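Local coordinates for protein dienelactone hydrolase (Anabaena variabilis, PDB 2O2G) that probably acts as a hydrolase of the dienelactone hydrolase family, with an alpha/beta-hydrolase fold, at residues H42-S47 with L87-G92; S96-A101 with V116-A121; S50-Y55 with V143-R148. One frame throughout, in Å; residues are numbered along the deposited sequence.

Contact 1: residues H42-S47 with L87-G92. With SO4 (sulfate ion), chain B.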
loop_
_atom_site.group_PDB
_atom_site.type_symbol
_atom_site.label_atom_id
_atom_site.label_comp_id
_atom_site.label_asym_id
_atom_site.label_seq_id
_atom_site.Cartn_x
_atom_site.Cartn_y
_atom_site.Cartn_z
ATOM N N HIS A 42 1.854 -3.825 -3.941
ATOM C CA HIS A 42 3.222 -4.278 -4.100
ATOM C C HIS A 42 3.866 -3.520 -5.246
ATOM O O HIS A 42 3.175 -2.834 -6.030
ATOM C CB HIS A 42 3.271 -5.818 -4.315
ATOM C CG HIS A 42 2.519 -6.293 -5.537
ATOM N ND1 HIS A 42 2.938 -6.031 -6.828
ATOM C CD2 HIS A 42 1.368 -7.003 -5.659
ATOM C CE1 HIS A 42 2.074 -6.556 -7.686
ATOM N NE2 HIS A 42 1.123 -7.167 -7.002
ATOM N N GLY A 43 5.185 -3.573 -5.318
ATOM C CA GLY A 43 5.908 -2.909 -6.437
ATOM C C GLY A 43 5.842 -3.715 -7.712
ATOM O O GLY A 43 5.375 -4.880 -7.709
ATOM N N SER A 44 6.351 -3.116 -8.792
ATOM C CA SER A 44 6.282 -3.698 -10.112
ATOM C C SER A 44 7.085 -4.966 -10.179
ATOM O O SER A 44 8.263 -4.963 -9.824
ATOM C CB SER A 44 6.798 -2.721 -11.175
ATOM O OG SER A 44 6.043 -1.528 -11.172
ATOM N N GLY A 45 6.461 -6.029 -10.658
ATOM C CA GLY A 45 7.137 -7.325 -10.772
ATOM C C GLY A 45 7.073 -8.151 -9.501
ATOM O O GLY A 45 7.528 -9.299 -9.495
ATOM N N SER A 46 6.463 -7.602 -8.441
ATOM C CA SER A 46 6.407 -8.289 -7.155
ATOM C C SER A 46 5.050 -9.013 -6.969
ATOM O O SER A 46 4.265 -9.156 -7.920
ATOM C CB SER A 46 6.697 -7.288 -6.029
ATOM O OG SER A 46 7.211 -7.939 -4.877
ATOM N N SER A 47 4.787 -9.475 -5.752
ATOM C CA SER A 47 3.574 -10.220 -5.471
ATOM C C SER A 47 3.178 -10.068 -4.011
ATOM O O SER A 47 3.840 -9.370 -3.237
ATOM C CB SER A 47 3.846 -11.687 -5.745
ATOM O OG SER A 47 4.826 -12.145 -4.844
ATOM N N LEU A 87 2.036 -4.712 -18.253
ATOM C CA LEU A 87 1.067 -4.418 -17.183
ATOM C C LEU A 87 1.656 -3.879 -15.902
ATOM O O LEU A 87 1.021 -3.061 -15.215
ATOM C CB LEU A 87 0.275 -5.682 -16.808
ATOM C CG LEU A 87 -0.528 -6.332 -17.949
ATOM C CD1 LEU A 87 -1.115 -7.632 -17.454
ATOM C CD2 LEU A 87 -1.639 -5.386 -18.428
ATOM N N ARG A 88 2.856 -4.313 -15.555
ATOM C CA ARG A 88 3.444 -3.953 -14.253
ATOM C C ARG A 88 3.698 -2.433 -14.002
ATOM O O ARG A 88 3.851 -2.029 -12.870
ATOM C CB ARG A 88 4.752 -4.701 -14.006
ATOM C CG ARG A 88 5.891 -4.349 -14.943
ATOM C CD ARG A 88 7.178 -5.084 -14.636
ATOM N NE ARG A 88 6.995 -6.523 -14.809
ATOM C CZ ARG A 88 7.909 -7.429 -14.488
ATOM N NH1 ARG A 88 9.094 -7.054 -14.019
ATOM N NH2 ARG A 88 7.660 -8.717 -14.659
ATOM N N PHE A 89 3.793 -1.615 -15.037
ATOM C CA PHE A 89 3.996 -0.182 -14.795
ATOM C C PHE A 89 2.736 0.627 -15.136
ATOM O O PHE A 89 2.788 1.860 -15.133
ATOM C CB PHE A 89 5.191 0.353 -15.604
ATOM C CG PHE A 89 6.432 -0.471 -15.462
ATOM C CD1 PHE A 89 7.016 -0.657 -14.198
ATOM C CD2 PHE A 89 7.010 -1.072 -16.564
ATOM C CE1 PHE A 89 8.120 -1.437 -14.051
ATOM C CE2 PHE A 89 8.159 -1.834 -16.423
ATOM C CZ PHE A 89 8.702 -2.022 -15.159
ATOM N N ASP A 90 1.614 -0.053 -15.398
ATOM C CA ASP A 90 0.362 0.608 -15.822
ATOM C C ASP A 90 -0.345 1.102 -14.580
ATOM O O ASP A 90 -1.142 0.393 -13.956
ATOM C CB ASP A 90 -0.492 -0.362 -16.638
ATOM C CG ASP A 90 -1.708 0.284 -17.239
ATOM O OD1 ASP A 90 -2.225 1.303 -16.715
ATOM O OD2 ASP A 90 -2.154 -0.262 -18.272
ATOM N N ILE A 91 -0.057 2.345 -14.226
ATOM C CA ILE A 91 -0.553 2.869 -12.950
ATOM C C ILE A 91 -2.085 2.957 -12.915
ATOM O O ILE A 91 -2.670 2.776 -11.856
ATOM C CB ILE A 91 0.112 4.232 -12.545
ATOM C CG1 ILE A 91 1.645 4.130 -12.544
ATOM C CG2 ILE A 91 -0.403 4.716 -11.199
ATOM C CD1 ILE A 91 2.229 3.022 -11.672
ATOM N N GLY A 92 -2.710 3.164 -14.061
ATOM C CA GLY A 92 -4.168 3.268 -14.132
ATOM C C GLY A 92 -4.804 1.943 -13.779
ATOM O O GLY A 92 -5.752 1.875 -12.992
HETATM S S SO4 B . 8.079 -4.720 -3.057
HETATM O O1 SO4 B . 6.631 -4.788 -3.142
HETATM O O2 SO4 B . 8.567 -5.942 -3.628
HETATM O O3 SO4 B . 8.419 -4.742 -1.647
HETATM O O4 SO4 B . 8.627 -3.535 -3.707
#
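Ser44 meets Arg88 and Phe89 because chi1 of Ser44 (-59°) sets OG beside its own backbone N and anti to the carbonyl carbon, on the side of the turn from Leu87 to Asp90. Arg88 has CG between its backbone N and carbonyl carbon (chi1 66°), and a bend at chi3 lays its guanidinium against Gly45. Two beta turns face each other here, a type II turn from Gly43 to Ser46 and a type I turn from Leu87 to Asp90. The first lies in the loop after strand 36-41 of the alpha/beta-hydrolase fold. The second leads into helix 91-107, with Asp90 as its N-cap.

Ser44 OG lies 2.8 Å from Arg88 O and is hydrogen-bonded to Thr123 OG1. The same OG is 3.3 Å from Phe89 CD1, at an oblique angle to the ring. Arg88 CG sits over the centre of one Phe89 face. Gly45 CA rests over the centre of one face of the Arg88 guanidinium, 3.8 Å from CZ, and NE of that arginine forms a salt bridge with Asp81. Gly45 has a positive phi, and its lack of a side chain lets the guanidinium lie directly on its CA.

The turn is also held from within and bound to a sulfate, probably picked up during crystallisation. Gly43 N donates to sulfate O1 and Ser46 OG to sulfate O2. Gly43 O takes two donors from opposite faces of its plane: Ser46 N at 3.0 Å, and His42 ND1 at 2.8 Å, which stands 35° out of the carbonyl plane.

Contact 2: residues S96-A101 with V116-A121; sequences SRLVGA and VGYFGA
Leu98 and Tyr118 make the main apolar contact between helix 91-107 and strand 115-121 in the core of the alpha/beta-hydrolase fold. The interaction is CH-pi. Leu98 CG lies over one face of the tyrosine ring, 4.2 Å from its centroid and 15° off the ring normal. It is displaced toward the rim, so the nearest ring atom is Tyr118 CZ, 4.1 Å from Leu98 CG. The two side chains point in opposing directions and pass alongside each other. Leu98 carries CG anti to the backbone N (chi1 -159°), which directs the branch point at the ring.

Among the other van der Waals contacts, Val99 adds little: its CA is 4.5 Å from Tyr118 OH, while its side chain turns to helix 123-134. Leu98 also touches Leu39 of strand 36-41. The tyrosine ring touches Ala128 and Ala131 of helix 123-134, so both helices pack around it.

No hydrogen bond joins the two segments. The polar end of the ring is served by the next turn of the helix: Tyr118 OH is hydrogen-bonded to Thr102 OG1, which also bonds to Leu98 O. The backbone of Tyr118 pairs with strand 139-145.

The chemistry implies a buried, mainly apolar join between helix and sheet. One ring face takes an aliphatic carbon, and the buried phenol oxygen has a hydroxyl partner beside the leucine.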
loop_
_atom_site.group_PDB
_atom_site.type_symbol
_atom_site.label_atom_id
_atom_site.label_comp_id
_atom_site.label_asym_id
_atom_site.label_seq_id
_atom_site.Cartn_x
_atom_site.Cartn_y
_atom_site.Cartn_z
ATOM N N SER A 96 -6.855 0.772 -10.405
ATOM C CA SER A 96 -8.209 0.268 -10.520
ATOM C C SER A 96 -8.295 -1.042 -9.759
ATOM O O SER A 96 -9.313 -1.343 -9.174
ATOM C CB SER A 96 -8.638 0.038 -11.975
ATOM O OG SER A 96 -8.019 -1.138 -12.502
ATOM N N ARG A 97 -7.245 -1.837 -9.793
ATOM C CA ARG A 97 -7.251 -3.114 -9.077
ATOM C C ARG A 97 -7.309 -2.893 -7.592
ATOM O O ARG A 97 -8.026 -3.580 -6.886
ATOM C CB ARG A 97 -6.018 -3.960 -9.470
ATOM C CG ARG A 97 -6.020 -4.347 -10.943
ATOM C CD ARG A 97 -7.108 -5.389 -11.155
ATOM N NE ARG A 97 -7.313 -5.718 -12.530
ATOM C CZ ARG A 97 -6.525 -6.508 -13.238
ATOM N NH1 ARG A 97 -5.461 -7.064 -12.699
ATOM N NH2 ARG A 97 -6.818 -6.723 -14.499
ATOM N N LEU A 98 -6.588 -1.895 -7.123
ATOM C CA LEU A 98 -6.602 -1.531 -5.691
ATOM C C LEU A 98 -7.992 -0.988 -5.277
ATOM O O LEU A 98 -8.507 -1.347 -4.218
ATOM C CB LEU A 98 -5.515 -0.506 -5.439
ATOM C CG LEU A 98 -4.975 -0.320 -4.030
ATOM C CD1 LEU A 98 -4.574 -1.666 -3.411
ATOM C CD2 LEU A 98 -3.788 0.611 -4.141
ATOM N N VAL A 99 -8.603 -0.177 -6.139
ATOM C CA VAL A 99 -9.964 0.337 -5.894
ATOM C C VAL A 99 -10.912 -0.873 -5.775
ATOM O O VAL A 99 -11.760 -0.885 -4.893
ATOM C CB VAL A 99 -10.446 1.293 -7.027
ATOM C CG1 VAL A 99 -11.941 1.596 -6.956
ATOM C CG2 VAL A 99 -9.644 2.589 -7.017
ATOM N N GLY A 100 -10.765 -1.843 -6.694
ATOM C CA GLY A 100 -11.561 -3.097 -6.695
ATOM C C GLY A 100 -11.401 -3.887 -5.399
ATOM O O GLY A 100 -12.404 -4.313 -4.797
ATOM N N ALA A 101 -10.166 -4.072 -4.953
ATOM C CA ALA A 101 -9.901 -4.723 -3.657
ATOM C C ALA A 101 -10.470 -3.965 -2.458
ATOM O O ALA A 101 -10.879 -4.577 -1.462
ATOM C CB ALA A 101 -8.404 -4.957 -3.458
ATOM N N VAL A 116 -10.129 1.191 6.083
ATOM C CA VAL A 116 -9.115 0.881 5.108
ATOM C C VAL A 116 -8.016 1.914 5.011
ATOM O O VAL A 116 -8.275 3.111 4.927
ATOM C CB VAL A 116 -9.685 0.639 3.702
ATOM C CG1 VAL A 116 -8.554 0.386 2.696
ATOM C CG2 VAL A 116 -10.655 -0.561 3.703
ATOM N N GLY A 117 -6.778 1.412 5.009
ATOM C CA GLY A 117 -5.591 2.225 4.752
ATOM C C GLY A 117 -4.769 1.536 3.662
ATOM O O GLY A 117 -4.869 0.330 3.469
ATOM N N TYR A 118 -3.906 2.284 2.981
ATOM C CA TYR A 118 -3.076 1.698 1.939
ATOM C C TYR A 118 -1.589 1.797 2.273
ATOM O O TYR A 118 -1.103 2.837 2.830
ATOM C CB TYR A 118 -3.262 2.390 0.586
ATOM C CG TYR A 118 -4.617 2.332 -0.108
ATOM C CD1 TYR A 118 -5.518 1.305 0.084
ATOM C CD2 TYR A 118 -4.920 3.282 -1.065
ATOM C CE1 TYR A 118 -6.720 1.279 -0.606
ATOM C CE2 TYR A 118 -6.098 3.256 -1.779
ATOM C CZ TYR A 118 -6.994 2.266 -1.562
ATOM O OH TYR A 118 -8.156 2.310 -2.296
ATOM N N PHE A 119 -0.880 0.716 1.978
ATOM C CA PHE A 119 0.579 0.686 2.085
ATOM C C PHE A 119 1.056 0.384 0.699
ATOM O O PHE A 119 0.926 -0.751 0.239
ATOM C CB PHE A 119 1.100 -0.326 3.105
ATOM C CG PHE A 119 2.616 -0.307 3.237
ATOM C CD1 PHE A 119 3.425 -1.001 2.335
ATOM C CD2 PHE A 119 3.235 0.415 4.240
ATOM C CE1 PHE A 119 4.846 -0.962 2.456
ATOM C CE2 PHE A 119 4.654 0.482 4.347
ATOM C CZ PHE A 119 5.448 -0.194 3.470
ATOM N N GLY A 120 1.607 1.395 0.018
ATOM C CA GLY A 120 2.045 1.222 -1.332
ATOM C C GLY A 120 3.554 1.192 -1.401
ATOM O O GLY A 120 4.183 2.124 -0.915
ATOM N N ALA A 121 4.116 0.148 -2.022
ATOM C CA ALA A 121 5.564 -0.042 -2.105
ATOM C C ALA A 121 6.101 0.285 -3.500
ATOM O O ALA A 121 5.576 -0.226 -4.518
ATOM C CB ALA A 121 5.921 -1.466 -1.745
#

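Contact 3: residues S50-Y55 with V143-R148; sequences SPRNRY and VSRGGR. With SO4 (sulfate ion), chain B.
The guanidinium groups of Arg52 and Arg145 meet with their planes 62° apart. Arg145 NH1 and sulfate O4 lie at the edge of the Arg52 group, in its plane. Sulfate O3 and a water lie at the edge of the Arg145 group, also in plane. The Asn53 amide is turned 34° from the Arg145 plane, and its OD1 comes obliquely to NH1.

The sulfate joins four side chains. Arg145 donates through NH1 to O3 at 3.0 Å, and through NH2 to O4. Arg52 donates through NE to O3 and through NH2 to O2, the latter at 2.9 Å. A bend at chi3 (-69°) turns its guanidinium back to the anion. Asn53 ND2 adds a weak bond to O1, and Ser50 OG reaches O3 at 3.2 Å. Gly43 N and Ser46 OG complete the site. Arg52 NE and Arg145 NH1 are 3.9 Å apart, but both donate to sulfate O3, whose charge probably offsets theirs.

The water bridges the segments. It donates to Asn53 OD1 and accepts from Arg145 NH1, at 2.8 Å from OD1 and 3.0 Å from NH1. Ser50 is the N-cap of helix 51-63, and its OG accepts from Asn53 N at 3.0 Å.

Arg145 NH2 also bonds to Ser122 OG. Ser122 lies in a GxSxG pattern consistent with a nucleophile elbow, and with His199 and Asp171 it is placed as expected for a Ser-His-Asp triad, probably the catalytic one. The anion pocket at the end of strand 139-145 therefore adjoins the probable active site of an alpha/beta hydrolase.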
loop_
_atom_site.group_PDB
_atom_site.type_symbol
_atom_site.label_atom_id
_atom_site.label_comp_id
_atom_site.label_asym_id
_atom_site.label_seq_id
_atom_site.Cartn_x
_atom_site.Cartn_y
_atom_site.Cartn_z
ATOM N N SER A 50 5.845 -10.825 -1.421
ATOM C CA SER A 50 6.986 -9.939 -1.145
ATOM C C SER A 50 7.463 -10.111 0.280
ATOM O O SER A 50 6.680 -9.846 1.187
ATOM C CB SER A 50 6.586 -8.470 -1.268
ATOM O OG SER A 50 7.569 -7.639 -0.655
ATOM N N PRO A 51 8.749 -10.458 0.492
ATOM C CA PRO A 51 9.261 -10.587 1.885
ATOM C C PRO A 51 9.264 -9.247 2.626
ATOM O O PRO A 51 9.087 -9.186 3.850
ATOM C CB PRO A 51 10.680 -11.148 1.720
ATOM C CG PRO A 51 10.959 -11.233 0.272
ATOM C CD PRO A 51 9.791 -10.694 -0.525
ATOM N N ARG A 52 9.411 -8.166 1.868
ATOM C CA ARG A 52 9.376 -6.834 2.453
ATOM C C ARG A 52 8.014 -6.462 2.963
ATOM O O ARG A 52 7.879 -5.981 4.085
ATOM C CB ARG A 52 9.833 -5.812 1.439
ATOM C CG ARG A 52 11.306 -5.895 1.232
ATOM C CD ARG A 52 11.768 -4.884 0.266
ATOM N NE ARG A 52 11.307 -5.157 -1.079
ATOM C CZ ARG A 52 11.834 -6.067 -1.875
ATOM N NH1 ARG A 52 12.819 -6.849 -1.468
ATOM N NH2 ARG A 52 11.365 -6.219 -3.093
ATOM N N ASN A 53 6.999 -6.670 2.130
ATOM C CA ASN A 53 5.635 -6.396 2.536
ATOM C C ASN A 53 5.139 -7.412 3.591
ATOM O O ASN A 53 4.360 -7.061 4.457
ATOM C CB ASN A 53 4.721 -6.325 1.315
ATOM C CG ASN A 53 5.129 -5.182 0.334
ATOM O OD1 ASN A 53 5.815 -4.211 0.709
ATOM N ND2 ASN A 53 4.710 -5.311 -0.912
ATOM N N ARG A 54 5.585 -8.658 3.522
ATOM C CA ARG A 54 5.187 -9.636 4.540
ATOM C C ARG A 54 5.766 -9.263 5.928
ATOM O O ARG A 54 5.075 -9.371 6.961
ATOM C CB ARG A 54 5.594 -11.051 4.152
ATOM C CG ARG A 54 4.662 -11.717 3.109
ATOM C CD ARG A 54 4.940 -13.220 2.968
ATOM N NE ARG A 54 4.883 -13.974 4.239
ATOM C CZ ARG A 54 3.795 -14.553 4.765
ATOM N NH1 ARG A 54 2.605 -14.453 4.179
ATOM N NH2 ARG A 54 3.891 -15.220 5.916
ATOM N N TYR A 55 7.034 -8.845 5.952
ATOM C CA TYR A 55 7.649 -8.351 7.189
ATOM C C TYR A 55 6.869 -7.175 7.753
ATOM O O TYR A 55 6.500 -7.167 8.921
ATOM C CB TYR A 55 9.127 -7.937 6.961
ATOM C CG TYR A 55 9.694 -7.303 8.212
ATOM C CD1 TYR A 55 10.031 -8.090 9.324
ATOM C CD2 TYR A 55 9.806 -5.910 8.318
ATOM C CE1 TYR A 55 10.504 -7.507 10.490
ATOM C CE2 TYR A 55 10.280 -5.322 9.457
ATOM C CZ TYR A 55 10.625 -6.118 10.549
ATOM O OH TYR A 55 11.108 -5.508 11.691
ATOM N N VAL A 143 0.347 5.219 3.203
ATOM C CA VAL A 143 1.789 5.282 3.439
ATOM C C VAL A 143 2.420 4.850 2.100
ATOM O O VAL A 143 2.036 3.826 1.528
ATOM C CB VAL A 143 2.255 4.348 4.555
ATOM C CG1 VAL A 143 3.790 4.351 4.665
ATOM C CG2 VAL A 143 1.641 4.724 5.862
ATOM N N SER A 144 3.360 5.645 1.602
ATOM C CA SER A 144 4.065 5.348 0.368
ATOM C C SER A 144 5.521 5.081 0.714
ATOM O O SER A 144 6.168 5.949 1.300
ATOM C CB SER A 144 3.941 6.495 -0.623
ATOM O OG SER A 144 4.890 6.283 -1.646
ATOM N N ARG A 145 5.995 3.856 0.437
ATOM C CA ARG A 145 7.391 3.468 0.736
ATOM C C ARG A 145 8.249 3.567 -0.511
ATOM O O ARG A 145 8.146 2.736 -1.426
ATOM C CB ARG A 145 7.462 2.054 1.303
ATOM C CG ARG A 145 8.860 1.610 1.771
ATOM C CD ARG A 145 9.053 0.143 1.521
ATOM N NE ARG A 145 9.275 -0.091 0.084
ATOM C CZ ARG A 145 9.259 -1.276 -0.499
ATOM N NH1 ARG A 145 8.916 -2.364 0.173
ATOM N NH2 ARG A 145 9.497 -1.355 -1.792
ATOM N N GLY A 146 9.093 4.597 -0.557
ATOM C CA GLY A 146 9.998 4.784 -1.696
ATOM C C GLY A 146 9.282 4.860 -3.030
ATOM O O GLY A 146 9.730 4.267 -4.001
ATOM N N GLY A 147 8.193 5.614 -3.095
ATOM C CA GLY A 147 7.441 5.732 -4.327
ATOM C C GLY A 147 7.789 6.932 -5.201
ATOM O O GLY A 147 8.689 7.709 -4.895
ATOM N N ARG A 148 7.076 7.033 -6.309
ATOM C CA ARG A 148 7.164 8.198 -7.225
ATOM C C ARG A 148 5.739 8.775 -7.340
ATOM O O ARG A 148 5.113 8.688 -8.390
ATOM C CB ARG A 148 7.736 7.840 -8.610
ATOM C CG ARG A 148 9.211 7.461 -8.609
ATOM C CD ARG A 148 10.126 8.632 -8.206
ATOM N NE ARG A 148 9.876 9.817 -9.028
ATOM C CZ ARG A 148 10.308 9.972 -10.266
ATOM N NH1 ARG A 148 11.051 9.044 -10.844
ATOM N NH2 ARG A 148 10.014 11.074 -10.935
HETATM S S SO4 B . 8.079 -4.720 -3.057
HETATM O O1 SO4 B . 6.631 -4.788 -3.142
HETATM O O2 SO4 B . 8.567 -5.942 -3.628
HETATM O O3 SO4 B . 8.419 -4.742 -1.647
HETATM O O4 SO4 B . 8.627 -3.535 -3.707
HETATM O O HOH W 1 7.552 -3.255 2.640
#

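In the fold
Contact 1 is a surface contact, whereas contacts 2 and 3 are buried. Contacts 1 and 2 both use helix 91-107, the first through the turn that leads into it and the second further along. Contacts 2 and 3 reach neighbouring strands of one sheet, 115-121 and 139-145, and contact 2 is nested within the chain loop closed by contact 3. Contacts 1 and 3 alternate along the chain and share the sulfate, the first through a turn and the second mostly through arginines. The chemistry follows place: turn-to-turn polar contacts at the surface, apolar packing between helix and sheet, and charged groups round an anion near the probable active site.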